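Local structure of epoxyqueuosine reductase (Streptococcus thermophilus, 5D6S) at residues Q241-G246 with G313-K318; L294-L299 with N319-N324; V166-G171 with D204-Y209; I43-F48 with S183-S188. The protein binds a cobalamin and two iron-sulfur clusters within one chain, whose first half carries a four-stranded antiparallel sheet and whose last third is helical. All coordinates share one frame; numbering follows the deposited sequence.

Contact 1 of 4, residues Q241-G246 with G313-K318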
loop_
_atom_site.group_PDB
_atom_site.type_symbol
_atom_site.label_atom_id
_atom_site.label_comp_id
_atom_site.label_asym_id
_atom_site.label_seq_id
_atom_site.Cartn_x
_atom_site.Cartn_y
_atom_site.Cartn_z
ATOM N N GLN A 241 2.458 8.640 1.361
ATOM C CA GLN A 241 2.736 9.811 0.546
ATOM C C GLN A 241 2.378 9.549 -0.914
ATOM O O GLN A 241 1.811 10.417 -1.590
ATOM C CB GLN A 241 4.180 10.236 0.665
ATOM C CG GLN A 241 4.517 10.952 1.959
ATOM C CD GLN A 241 3.700 12.191 2.260
ATOM O OE1 GLN A 241 3.249 12.358 3.364
ATOM N NE2 GLN A 241 3.543 13.082 1.295
ATOM N N THR A 242 2.634 8.351 -1.381
ATOM C CA THR A 242 2.282 8.008 -2.747
ATOM C C THR A 242 0.763 7.995 -2.940
ATOM O O THR A 242 0.288 8.146 -4.051
ATOM C CB THR A 242 2.883 6.660 -3.198
ATOM O OG1 THR A 242 2.526 5.631 -2.272
ATOM C CG2 THR A 242 4.350 6.771 -3.250
ATOM N N GLN A 243 0.009 7.849 -1.861
ATOM C CA GLN A 243 -1.443 7.778 -1.933
ATOM C C GLN A 243 -2.150 9.036 -1.479
ATOM O O GLN A 243 -3.341 9.188 -1.744
ATOM C CB GLN A 243 -1.938 6.645 -1.051
ATOM C CG GLN A 243 -1.580 5.289 -1.586
ATOM C CD GLN A 243 -2.077 4.197 -0.676
ATOM O OE1 GLN A 243 -3.254 3.845 -0.711
ATOM N NE2 GLN A 243 -1.179 3.634 0.126
ATOM N N ASP A 244 -1.441 9.922 -0.783
ATOM C CA ASP A 244 -2.055 11.153 -0.315
ATOM C C ASP A 244 -2.373 12.070 -1.498
ATOM O O ASP A 244 -1.623 12.151 -2.470
ATOM C CB ASP A 244 -1.140 11.891 0.669
ATOM C CG ASP A 244 -1.884 12.918 1.502
ATOM O OD1 ASP A 244 -3.105 12.769 1.691
ATOM O OD2 ASP A 244 -1.246 13.880 1.992
ATOM N N LYS A 245 -3.494 12.759 -1.425
ATOM C CA LYS A 245 -3.849 13.724 -2.451
ATOM C C LYS A 245 -3.134 15.029 -2.212
ATOM O O LYS A 245 -2.499 15.210 -1.210
ATOM C CB LYS A 245 -5.345 13.947 -2.489
ATOM C CG LYS A 245 -6.069 12.749 -3.042
ATOM C CD LYS A 245 -7.526 13.075 -3.185
ATOM C CE LYS A 245 -8.239 12.015 -3.985
ATOM N NZ LYS A 245 -9.694 12.229 -3.776
ATOM N N GLY A 246 -3.199 15.911 -3.183
ATOM C CA GLY A 246 -2.506 17.171 -3.099
ATOM C C GLY A 246 -1.072 17.120 -3.592
ATOM O O GLY A 246 -0.677 16.309 -4.437
ATOM N N GLY A 313 -3.833 -0.390 -6.516
ATOM C CA GLY A 313 -3.333 0.975 -6.567
ATOM C C GLY A 313 -4.157 1.937 -7.384
ATOM O O GLY A 313 -3.831 3.128 -7.435
ATOM N N SER A 314 -5.199 1.433 -8.055
ATOM C CA SER A 314 -6.040 2.277 -8.899
ATOM C C SER A 314 -7.194 2.890 -8.144
ATOM O O SER A 314 -8.043 3.559 -8.733
ATOM C CB SER A 314 -6.562 1.478 -10.094
ATOM O OG SER A 314 -7.588 0.552 -9.754
ATOM N N TRP A 315 -7.239 2.694 -6.835
ATOM C CA TRP A 315 -8.444 3.039 -6.045
ATOM C C TRP A 315 -8.754 4.542 -5.904
ATOM O O TRP A 315 -9.855 4.915 -5.473
ATOM C CB TRP A 315 -8.382 2.399 -4.644
ATOM C CG TRP A 315 -7.402 3.021 -3.687
ATOM C CD1 TRP A 315 -6.068 2.797 -3.634
ATOM C CD2 TRP A 315 -7.700 3.954 -2.644
ATOM N NE1 TRP A 315 -5.498 3.546 -2.620
ATOM C CE2 TRP A 315 -6.480 4.274 -2.011
ATOM C CE3 TRP A 315 -8.879 4.564 -2.195
ATOM C CZ2 TRP A 315 -6.403 5.155 -0.953
ATOM C CZ3 TRP A 315 -8.805 5.444 -1.144
ATOM C CH2 TRP A 315 -7.569 5.741 -0.532
ATOM N N ARG A 316 -7.788 5.392 -6.221
ATOM C CA ARG A 316 -8.046 6.835 -6.239
ATOM C C ARG A 316 -7.965 7.453 -7.617
ATOM O O ARG A 316 -7.960 8.665 -7.735
ATOM C CB ARG A 316 -7.055 7.560 -5.335
ATOM C CG ARG A 316 -6.842 6.871 -4.016
ATOM C CD ARG A 316 -6.236 7.842 -3.029
ATOM N NE ARG A 316 -7.246 8.524 -2.240
ATOM C CZ ARG A 316 -6.969 9.344 -1.242
ATOM N NH1 ARG A 316 -7.960 9.868 -0.558
ATOM N NH2 ARG A 316 -5.714 9.659 -0.924
ATOM N N GLY A 317 -7.814 6.632 -8.650
ATOM C CA GLY A 317 -7.661 7.138 -10.007
ATOM C C GLY A 317 -6.229 7.477 -10.392
ATOM O O GLY A 317 -5.281 7.280 -9.630
ATOM N N LYS A 318 -6.091 8.000 -11.599
ATOM C CA LYS A 318 -4.806 8.151 -12.233
ATOM C C LYS A 318 -3.952 9.294 -11.644
ATOM O O LYS A 318 -2.705 9.261 -11.732
ATOM C CB LYS A 318 -5.007 8.354 -13.733
ATOM C CG LYS A 318 -5.575 9.712 -14.126
ATOM C CD LYS A 318 -5.614 9.819 -15.642
ATOM C CE LYS A 318 -6.350 11.037 -16.111
ATOM N NZ LYS A 318 -5.737 12.293 -15.598
#
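At the cobalamin pocket, Gln243 of helix 238-243, within the 4Fe-4S double cluster binding domain, meets Trp315 and Arg316, the two central residues of a type I turn from Ser314 to Gly317 that leads into helix 318-331. The glutamine serves this junction twice. Its side-chain OE1 accepts a hydrogen bond from Trp315 NE1 at 3.0 Å, lying at the rim of the indole near its plane, with the amide plane standing almost perpendicular to the ring. The amide is also held on its nitrogen side, since NE2 donates to Ser239 O, and the Gln243 side chain comes within about 4 Å of the cobalamin. A long polar side chain suits this place because it can face the cofactor and the turn at once. The other end of the grip is the main chain: Arg316 NH2 donates to Gln243 O at 2.6 Å, and that oxygen lies in the guanidinium plane. Bending at chi3 (92°) swings the arginine head toward the helix, while its CG rests over the middle of the indole of its neighbour Trp315. Phe73 meets the indole edge-to-face. Lys245, exposed to solvent, crosses the guanidinium with its aliphatic chain. The like charges of Lys245 NZ and Arg316 NH1 are 4.4 Å apart; the carboxylate of Asp244, near but not touching, may partly offset the charge of Arg316. Over one face of the guanidinium lies a methylene, Lys245 CG, 3.8 Å from Arg316 NH2.

Contact 2 of 4, residues L294-L299 with N319-N324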
loop_
_atom_site.group_PDB
_atom_site.type_symbol
_atom_site.label_atom_id
_atom_site.label_comp_id
_atom_site.label_asym_id
_atom_site.label_seq_id
_atom_site.Cartn_x
_atom_site.Cartn_y
_atom_site.Cartn_z
ATOM N N LEU A 294 6.497 7.809 -19.340
ATOM C CA LEU A 294 5.955 8.807 -20.248
ATOM C C LEU A 294 4.672 8.309 -20.914
ATOM O O LEU A 294 3.722 9.101 -21.105
ATOM C CB LEU A 294 6.993 9.250 -21.277
ATOM C CG LEU A 294 8.115 10.107 -20.693
ATOM C CD1 LEU A 294 9.324 10.099 -21.617
ATOM C CD2 LEU A 294 7.618 11.530 -20.433
ATOM N N PRO A 295 4.614 7.004 -21.254
ATOM C CA PRO A 295 3.335 6.498 -21.782
ATOM C C PRO A 295 2.266 6.514 -20.705
ATOM O O PRO A 295 1.099 6.819 -20.994
ATOM C CB PRO A 295 3.651 5.061 -22.214
ATOM C CG PRO A 295 5.122 5.048 -22.480
ATOM C CD PRO A 295 5.722 6.070 -21.520
ATOM N N PHE A 296 2.664 6.231 -19.468
ATOM C CA PHE A 296 1.746 6.365 -18.332
ATOM C C PHE A 296 1.154 7.774 -18.191
ATOM O O PHE A 296 -0.033 7.924 -17.912
ATOM C CB PHE A 296 2.446 6.011 -17.050
ATOM C CG PHE A 296 1.520 5.838 -15.895
ATOM C CD1 PHE A 296 0.710 4.725 -15.813
ATOM C CD2 PHE A 296 1.453 6.797 -14.894
ATOM C CE1 PHE A 296 -0.154 4.559 -14.756
ATOM C CE2 PHE A 296 0.612 6.631 -13.819
ATOM C CZ PHE A 296 -0.189 5.505 -13.747
ATOM N N LEU A 297 1.979 8.795 -18.416
ATOM C CA LEU A 297 1.504 10.176 -18.395
ATOM C C LEU A 297 0.590 10.511 -19.546
ATOM O O LEU A 297 0.042 11.584 -19.555
ATOM C CB LEU A 297 2.668 11.165 -18.381
ATOM C CG LEU A 297 3.580 11.125 -17.161
ATOM C CD1 LEU A 297 4.751 12.073 -17.314
ATOM C CD2 LEU A 297 2.803 11.478 -15.919
ATOM N N GLU A 298 0.435 9.632 -20.530
ATOM C CA GLU A 298 -0.503 9.886 -21.639
ATOM C C GLU A 298 -1.894 9.360 -21.321
ATOM O O GLU A 298 -2.850 9.655 -22.013
ATOM C CB GLU A 298 -0.058 9.224 -22.950
ATOM C CG GLU A 298 1.264 9.692 -23.513
ATOM C CD GLU A 298 1.293 11.180 -23.804
ATOM O OE1 GLU A 298 0.316 11.718 -24.376
ATOM O OE2 GLU A 298 2.326 11.805 -23.458
ATOM N N LEU A 299 -2.034 8.589 -20.269
ATOM C CA LEU A 299 -3.318 7.961 -20.001
ATOM C C LEU A 299 -4.399 8.951 -19.609
ATOM O O LEU A 299 -4.147 9.912 -18.894
ATOM C CB LEU A 299 -3.170 6.913 -18.901
ATOM C CG LEU A 299 -2.309 5.717 -19.333
ATOM C CD1 LEU A 299 -1.915 4.846 -18.153
ATOM C CD2 LEU A 299 -3.078 4.885 -20.353
ATOM N N ASN A 319 -4.615 10.314 -11.100
ATOM C CA ASN A 319 -3.923 11.559 -10.793
ATOM C C ASN A 319 -2.795 11.452 -9.769
ATOM O O ASN A 319 -1.697 11.995 -9.993
ATOM C CB ASN A 319 -4.901 12.617 -10.391
ATOM C CG ASN A 319 -5.680 13.203 -11.576
ATOM O OD1 ASN A 319 -5.424 12.939 -12.734
ATOM N ND2 ASN A 319 -6.639 14.025 -11.252
ATOM N N ILE A 320 -3.013 10.741 -8.673
ATOM C CA ILE A 320 -1.920 10.571 -7.724
ATOM C C ILE A 320 -0.741 9.788 -8.340
ATOM O O ILE A 320 0.427 10.106 -8.122
ATOM C CB ILE A 320 -2.349 9.906 -6.409
ATOM C CG1 ILE A 320 -3.099 8.605 -6.658
ATOM C CG2 ILE A 320 -3.177 10.854 -5.569
ATOM C CD1 ILE A 320 -3.119 7.730 -5.435
ATOM N N LEU A 321 -1.058 8.823 -9.173
ATOM C CA LEU A 321 -0.014 8.064 -9.847
ATOM C C LEU A 321 0.736 8.883 -10.874
ATOM O O LEU A 321 1.949 8.796 -10.939
ATOM C CB LEU A 321 -0.602 6.805 -10.490
ATOM C CG LEU A 321 -1.357 5.913 -9.492
ATOM C CD1 LEU A 321 -1.849 4.662 -10.182
ATOM C CD2 LEU A 321 -0.453 5.536 -8.327
ATOM N N GLN A 322 0.037 9.702 -11.664
ATOM C CA GLN A 322 0.726 10.525 -12.653
ATOM C C GLN A 322 1.595 11.585 -11.974
ATOM O O GLN A 322 2.699 11.866 -12.435
ATOM C CB GLN A 322 -0.264 11.124 -13.642
ATOM C CG GLN A 322 -0.873 10.040 -14.531
ATOM C CD GLN A 322 -1.899 10.545 -15.530
ATOM O OE1 GLN A 322 -2.561 11.563 -15.304
ATOM N NE2 GLN A 322 -2.053 9.815 -16.636
ATOM N N ARG A 323 1.107 12.161 -10.871
ATOM C CA ARG A 323 1.951 13.033 -10.072
ATOM C C ARG A 323 3.258 12.294 -9.720
ATOM O O ARG A 323 4.343 12.825 -9.874
ATOM C CB ARG A 323 1.234 13.496 -8.764
ATOM C CG ARG A 323 2.227 13.891 -7.676
ATOM C CD ARG A 323 1.710 14.680 -6.500
ATOM N NE ARG A 323 1.024 14.032 -5.354
ATOM C CZ ARG A 323 0.890 12.740 -5.081
ATOM N NH1 ARG A 323 1.394 11.771 -5.829
ATOM N NH2 ARG A 323 0.212 12.403 -4.009
ATOM N N ASN A 324 3.114 11.081 -9.182
ATOM C CA ASN A 324 4.251 10.295 -8.738
ATOM C C ASN A 324 5.193 9.967 -9.892
ATOM O O ASN A 324 6.409 9.961 -9.732
ATOM C CB ASN A 324 3.791 8.985 -8.088
ATOM C CG ASN A 324 2.967 9.219 -6.845
ATOM O OD1 ASN A 324 3.010 10.296 -6.261
ATOM N ND2 ASN A 324 2.224 8.213 -6.424
#
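Gln322, on helix 318-331, reaches across to the type I turn from Phe296 to Leu299 that follows helix 293-296, and so joins two elements of the helical C-terminal part of the chain. The close-packed side is apolar. The rim of the Phe296 ring is set against Leu321, with Phe296 CZ 3.5 Å from Leu321 CB. With CG anti to the backbone N (chi1 -168°), the phenyl ring extends toward helix 318-331, and Phe308 meets it edge-to-face. Beside it, Leu297 and Gln322 run past each other in opposite directions, bringing Leu297 CD2 3.8 Å from Gln322 CB. Phenylalanine and leucine suit this buried seam, where Phe304 of helix 301-308 also packs on both Phe296 and Leu321. The looser side lies at the end of the turn, at Glu298 and Leu299. Leu299, only partly exposed, adds little more than its CB near the glutamine amide, and exposed Glu298 makes no contact with segment 319-324 and pairs instead with Lys340 in a salt bridge. Between the two sides stands the extended chain of Gln322. Its NE2 donates to Phe296 O at 3.0 Å, in the carbonyl plane and on a lone pair, and to Leu299 O at 3.1 Å with an N-H...O angle of 159°. Phe296 O takes a second bond, from Leu299 N within the turn. On the far side of the amide, OE1 accepts from Lys318 NZ. Two carbonyl acceptors at NE2 and a lysine donor at OE1 are consistent with the modelled orientation of the amide and satisfy its buried polar atoms.

Contact 3 of 4, residues V166-G171 with D204-Y209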
loop_
_atom_site.group_PDB
_atom_site.type_symbol
_atom_site.label_atom_id
_atom_site.label_comp_id
_atom_site.label_asym_id
_atom_site.label_seq_id
_atom_site.Cartn_x
_atom_site.Cartn_y
_atom_site.Cartn_z
ATOM N N VAL A 166 -5.679 -9.097 14.537
ATOM C CA VAL A 166 -6.501 -10.284 14.423
ATOM C C VAL A 166 -5.655 -11.479 14.001
ATOM O O VAL A 166 -5.707 -12.528 14.628
ATOM C CB VAL A 166 -7.645 -10.074 13.414
ATOM C CG1 VAL A 166 -8.271 -11.397 13.019
ATOM C CG2 VAL A 166 -8.685 -9.135 14.007
ATOM N N ALA A 167 -4.880 -11.311 12.934
ATOM C CA ALA A 167 -4.025 -12.377 12.423
ATOM C C ALA A 167 -2.954 -12.828 13.429
ATOM O O ALA A 167 -2.492 -13.973 13.365
ATOM C CB ALA A 167 -3.373 -11.940 11.130
ATOM N N LYS A 168 -2.550 -11.941 14.331
ATOM C CA LYS A 168 -1.638 -12.329 15.400
ATOM C C LYS A 168 -2.311 -13.247 16.435
ATOM O O LYS A 168 -1.839 -14.366 16.658
ATOM C CB LYS A 168 -1.039 -11.121 16.114
ATOM C CG LYS A 168 -0.104 -11.542 17.233
ATOM C CD LYS A 168 0.583 -10.385 17.916
ATOM C CE LYS A 168 0.740 -10.693 19.393
ATOM N NZ LYS A 168 1.232 -9.525 20.144
ATOM N N ARG A 169 -3.393 -12.782 17.066
ATOM C CA ARG A 169 -4.171 -13.645 17.975
ATOM C C ARG A 169 -4.562 -14.984 17.348
ATOM O O ARG A 169 -4.820 -15.933 18.073
ATOM C CB ARG A 169 -5.460 -12.988 18.498
ATOM C CG ARG A 169 -5.283 -12.055 19.685
ATOM C CD ARG A 169 -6.453 -12.080 20.674
ATOM N NE ARG A 169 -7.787 -12.257 20.067
ATOM C CZ ARG A 169 -8.858 -11.473 20.280
ATOM N NH1 ARG A 169 -10.013 -11.759 19.674
ATOM N NH2 ARG A 169 -8.802 -10.413 21.089
ATOM N N ALA A 170 -4.653 -15.052 16.027
ATOM C CA ALA A 170 -5.051 -16.288 15.372
ATOM C C ALA A 170 -3.855 -17.139 14.967
ATOM O O ALA A 170 -4.003 -18.179 14.327
ATOM C CB ALA A 170 -5.927 -15.984 14.169
ATOM N N GLY A 171 -2.666 -16.684 15.327
ATOM C CA GLY A 171 -1.428 -17.386 14.997
ATOM C C GLY A 171 -1.155 -17.549 13.509
ATOM O O GLY A 171 -0.719 -18.608 13.068
ATOM N N ASP A 204 -6.563 -21.174 17.839
ATOM C CA ASP A 204 -5.199 -21.585 17.551
ATOM C C ASP A 204 -4.248 -20.963 18.582
ATOM O O ASP A 204 -4.679 -20.197 19.449
ATOM C CB ASP A 204 -4.796 -21.193 16.116
ATOM C CG ASP A 204 -5.103 -22.280 15.101
ATOM O OD1 ASP A 204 -5.098 -23.476 15.478
ATOM O OD2 ASP A 204 -5.304 -21.950 13.916
ATOM N N GLN A 205 -2.963 -21.287 18.464
ATOM C CA GLN A 205 -2.000 -20.981 19.503
ATOM C C GLN A 205 -1.514 -19.524 19.533
ATOM O O GLN A 205 -1.779 -18.794 20.488
ATOM C CB GLN A 205 -0.790 -21.927 19.397
ATOM C CG GLN A 205 -1.020 -23.318 19.970
ATOM C CD GLN A 205 -0.886 -23.366 21.490
ATOM O OE1 GLN A 205 0.093 -23.907 22.017
ATOM N NE2 GLN A 205 -1.871 -22.819 22.203
ATOM N N GLU A 206 -0.804 -19.138 18.484
ATOM C CA GLU A 206 0.060 -17.936 18.408
ATOM C C GLU A 206 1.425 -18.492 18.020
ATOM O O GLU A 206 1.499 -19.642 17.568
ATOM C CB GLU A 206 0.119 -17.048 19.664
ATOM C CG GLU A 206 -0.994 -15.988 19.716
ATOM C CD GLU A 206 -0.556 -14.633 20.283
ATOM O OE1 GLU A 206 -1.431 -13.764 20.549
ATOM O OE2 GLU A 206 0.661 -14.416 20.478
ATOM N N VAL A 207 2.483 -17.698 18.142
ATOM C CA VAL A 207 3.750 -18.043 17.508
ATOM C C VAL A 207 4.898 -17.806 18.498
ATOM O O VAL A 207 4.814 -16.911 19.343
ATOM C CB VAL A 207 3.912 -17.277 16.152
ATOM C CG1 VAL A 207 5.369 -17.033 15.794
ATOM C CG2 VAL A 207 3.228 -18.033 15.015
ATOM N N ASP A 208 5.947 -18.633 18.398
ATOM C CA ASP A 208 7.110 -18.561 19.293
ATOM C C ASP A 208 8.081 -17.488 18.793
ATOM O O ASP A 208 8.678 -16.755 19.587
ATOM C CB ASP A 208 7.814 -19.917 19.381
ATOM N N TYR A 209 8.232 -17.412 17.469
ATOM C CA TYR A 209 9.237 -16.543 16.845
ATOM C C TYR A 209 8.798 -15.088 16.757
ATOM O O TYR A 209 7.620 -14.786 16.578
ATOM C CB TYR A 209 9.658 -17.058 15.462
ATOM C CG TYR A 209 8.521 -17.403 14.521
ATOM C CD1 TYR A 209 7.952 -18.671 14.526
ATOM C CD2 TYR A 209 8.034 -16.469 13.603
ATOM C CE1 TYR A 209 6.923 -18.997 13.653
ATOM C CE2 TYR A 209 7.014 -16.790 12.725
ATOM C CZ TYR A 209 6.459 -18.052 12.748
ATOM O OH TYR A 209 5.449 -18.392 11.875
#
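Glu206 lays its side chain over the last turn of helix 163-169, with Glu206 CG 3.6 Å from Lys168 O. A bend at chi2 (-142°) then carries the carboxylate up beside the lysine, where Glu206 OE2 is 3.9 Å from Lys168 CE. The charged ends themselves stay apart, 4.9 Å between Lys168 NZ and Glu206 OE2, so any attraction is probably weak; the Lys168 side chain touches the cobalamin, about 3 Å away. The helix closes here in a Schellman motif, marked by the positive phi of Gly171 and two bonds back into the last turn. Gly171 N also donates to Lys168 O at 2.8 Å. Having no side chain, Gly171 allows the loop backbone to run directly against it, with Gly171 CA 3.8 Å from Glu206 CA. The loop follows strand 190-197, and its first contributor is Asp204, whose CB sits 3.6 Å from Ala170 O while its OD1 forms a salt bridge with Lys31. Small Ala170 faces the other way, onto Thr49 and Ser96 of the sheet. Arg169 offers only its backbone and aliphatic base to Glu206; its guanidinium is bound by Asp52 O, Asp53 O and Thr49 OG1 and makes a cation-pi contact with Phe54.

Contact 4 of 4, residues I43-F48 with S183-S188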
loop_
_atom_site.group_PDB
_atom_site.type_symbol
_atom_site.label_atom_id
_atom_site.label_comp_id
_atom_site.label_asym_id
_atom_site.label_seq_id
_atom_site.Cartn_x
_atom_site.Cartn_y
_atom_site.Cartn_z
ATOM N N ILE A 43 -6.125 -20.478 0.014
ATOM C CA ILE A 43 -5.722 -19.711 1.181
ATOM C C ILE A 43 -4.430 -20.280 1.722
ATOM O O ILE A 43 -4.372 -21.451 2.070
ATOM C CB ILE A 43 -6.798 -19.730 2.274
ATOM C CG1 ILE A 43 -8.064 -19.064 1.756
ATOM C CG2 ILE A 43 -6.313 -19.015 3.534
ATOM C CD1 ILE A 43 -9.248 -19.221 2.681
ATOM N N SER A 44 -3.405 -19.443 1.822
ATOM C CA SER A 44 -2.064 -19.892 2.176
ATOM C C SER A 44 -1.869 -20.180 3.667
ATOM O O SER A 44 -0.875 -20.803 4.068
ATOM C CB SER A 44 -1.021 -18.857 1.721
ATOM O OG SER A 44 -1.002 -18.760 0.311
ATOM N N LYS A 45 -2.772 -19.683 4.489
ATOM C CA LYS A 45 -2.692 -19.891 5.940
ATOM C C LYS A 45 -4.014 -19.506 6.544
ATOM O O LYS A 45 -4.716 -18.659 6.001
ATOM C CB LYS A 45 -1.596 -19.048 6.586
ATOM C CG LYS A 45 -0.479 -19.830 7.225
ATOM C CD LYS A 45 0.638 -18.892 7.667
ATOM C CE LYS A 45 1.620 -19.569 8.603
ATOM N NZ LYS A 45 1.140 -19.484 10.000
ATOM N N ILE A 46 -4.337 -20.120 7.674
ATOM C CA ILE A 46 -5.597 -19.858 8.353
ATOM C C ILE A 46 -5.406 -20.017 9.837
ATOM O O ILE A 46 -4.530 -20.746 10.302
ATOM C CB ILE A 46 -6.716 -20.755 7.817
ATOM C CG1 ILE A 46 -8.062 -20.357 8.404
ATOM C CG2 ILE A 46 -6.401 -22.228 8.064
ATOM C CD1 ILE A 46 -9.222 -20.797 7.536
ATOM N N GLY A 47 -6.207 -19.288 10.581
ATOM C CA GLY A 47 -6.024 -19.160 12.015
ATOM C C GLY A 47 -7.391 -18.957 12.640
ATOM O O GLY A 47 -8.352 -18.662 11.935
ATOM N N PHE A 48 -7.471 -19.150 13.959
ATOM C CA PHE A 48 -8.727 -19.037 14.684
ATOM C C PHE A 48 -8.470 -18.302 15.972
ATOM O O PHE A 48 -7.412 -18.426 16.581
ATOM C CB PHE A 48 -9.319 -20.411 14.974
ATOM C CG PHE A 48 -9.577 -21.229 13.743
ATOM C CD1 PHE A 48 -8.552 -21.978 13.174
ATOM C CD2 PHE A 48 -10.828 -21.228 13.134
ATOM C CE1 PHE A 48 -8.766 -22.721 12.021
ATOM C CE2 PHE A 48 -11.049 -21.977 11.981
ATOM C CZ PHE A 48 -10.015 -22.733 11.424
ATOM N N SER A 183 4.927 -14.171 8.778
ATOM C CA SER A 183 4.924 -15.635 8.939
ATOM C C SER A 183 6.279 -16.215 8.550
ATOM O O SER A 183 6.978 -15.656 7.696
ATOM C CB SER A 183 3.831 -16.281 8.085
ATOM O OG SER A 183 4.263 -16.468 6.743
ATOM N N LYS A 184 6.657 -17.316 9.203
ATOM C CA LYS A 184 7.868 -18.094 8.845
ATOM C C LYS A 184 7.800 -18.591 7.414
ATOM O O LYS A 184 8.756 -18.503 6.654
ATOM C CB LYS A 184 8.018 -19.320 9.757
ATOM C CG LYS A 184 9.124 -19.193 10.791
ATOM C CD LYS A 184 9.430 -20.527 11.461
ATOM C CE LYS A 184 10.713 -20.448 12.288
ATOM N NZ LYS A 184 11.152 -21.794 12.757
ATOM N N GLU A 185 6.628 -19.090 7.068
ATOM C CA GLU A 185 6.391 -19.800 5.818
ATOM C C GLU A 185 6.465 -18.876 4.589
ATOM O O GLU A 185 7.108 -19.219 3.593
ATOM C CB GLU A 185 5.001 -20.482 5.869
ATOM C CG GLU A 185 4.811 -21.558 6.939
ATOM C CD GLU A 185 4.560 -21.016 8.348
ATOM O OE1 GLU A 185 5.028 -19.906 8.701
ATOM O OE2 GLU A 185 3.907 -21.725 9.134
ATOM N N TYR A 186 5.804 -17.712 4.675
ATOM C CA TYR A 186 5.611 -16.810 3.526
ATOM C C TYR A 186 6.083 -15.381 3.735
ATOM O O TYR A 186 5.872 -14.532 2.874
ATOM C CB TYR A 186 4.141 -16.760 3.162
ATOM C CG TYR A 186 3.528 -18.107 2.958
ATOM C CD1 TYR A 186 3.706 -18.799 1.759
ATOM C CD2 TYR A 186 2.766 -18.707 3.954
ATOM C CE1 TYR A 186 3.141 -20.050 1.565
ATOM C CE2 TYR A 186 2.207 -19.956 3.770
ATOM C CZ TYR A 186 2.400 -20.616 2.578
ATOM O OH TYR A 186 1.818 -21.832 2.383
ATOM N N GLY A 187 6.739 -15.126 4.855
ATOM C CA GLY A 187 7.254 -13.793 5.155
ATOM C C GLY A 187 6.137 -12.847 5.538
ATOM O O GLY A 187 5.098 -13.291 6.020
ATOM N N SER A 188 6.358 -11.540 5.327
ATOM C CA SER A 188 5.287 -10.528 5.441
ATOM C C SER A 188 4.499 -10.388 4.149
ATOM O O SER A 188 3.422 -9.787 4.148
ATOM C CB SER A 188 5.823 -9.170 5.869
ATOM O OG SER A 188 7.072 -8.897 5.266
#
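One face of the Tyr186 ring is covered by Ser44, whose CB lies 4.2 Å from the ring centroid in a CH-pi contact, 20° off the ring normal, while Lys45 CD approaches the ring edge. A side chain as small as serine suits a place over the ring. The second flat group, the carboxylate of Glu185, is met by the end of Lys45. The two side chains cross at about a right angle, and the salt bridge from Lys45 NZ to Glu185 OE2 is long at 3.7 Å. The bend at chi4 (-86°) goes with a second tie, as NZ donates to Ile172 O. The methylenes of Lys45 also brush Ser183, with Lys45 CE 4.0 Å from Ser183 CB, so lysine serves here through its length as well as its charge. The loop carrying Ser183 is shaped from within: Ser183 N donates to Gly187 O, the return bond from Gly187 N to Ser183 O is weak, and Gly187 takes a positive phi. Tyr186 N donates to Ser183 OG at 2.9 Å, which makes an ST motif, and the loop so folded, between strands 181-182 and 190-197, is set against the start of strand 45-50, an outermost strand of the four-stranded antiparallel sheet.

How the contacts relate
Contact 2 is the buried one, closing two helical elements around an apolar seam and a doubly bonded amide; the other three lie nearer the surface. Contact 1 is polar, contact 3 is mainly backbone and aliphatic packing with its charges apart, and contact 4 combines a CH-pi contact with a long salt bridge. Contacts 1, 3 and 4 each contain a residue of the cobalamin pocket. Contacts 1 and 2 adjoin at the start of helix 318-331, where probable hydrogen bonds join Gly246 O to Arg323 NE and Thr242 O to Asn324 ND2. Contacts 3 and 4 pair by the four-stranded sheet, linked probably through Asp204 N to Phe48 O. Contacts 2 and 3 lie on opposite sides of the chain's centre.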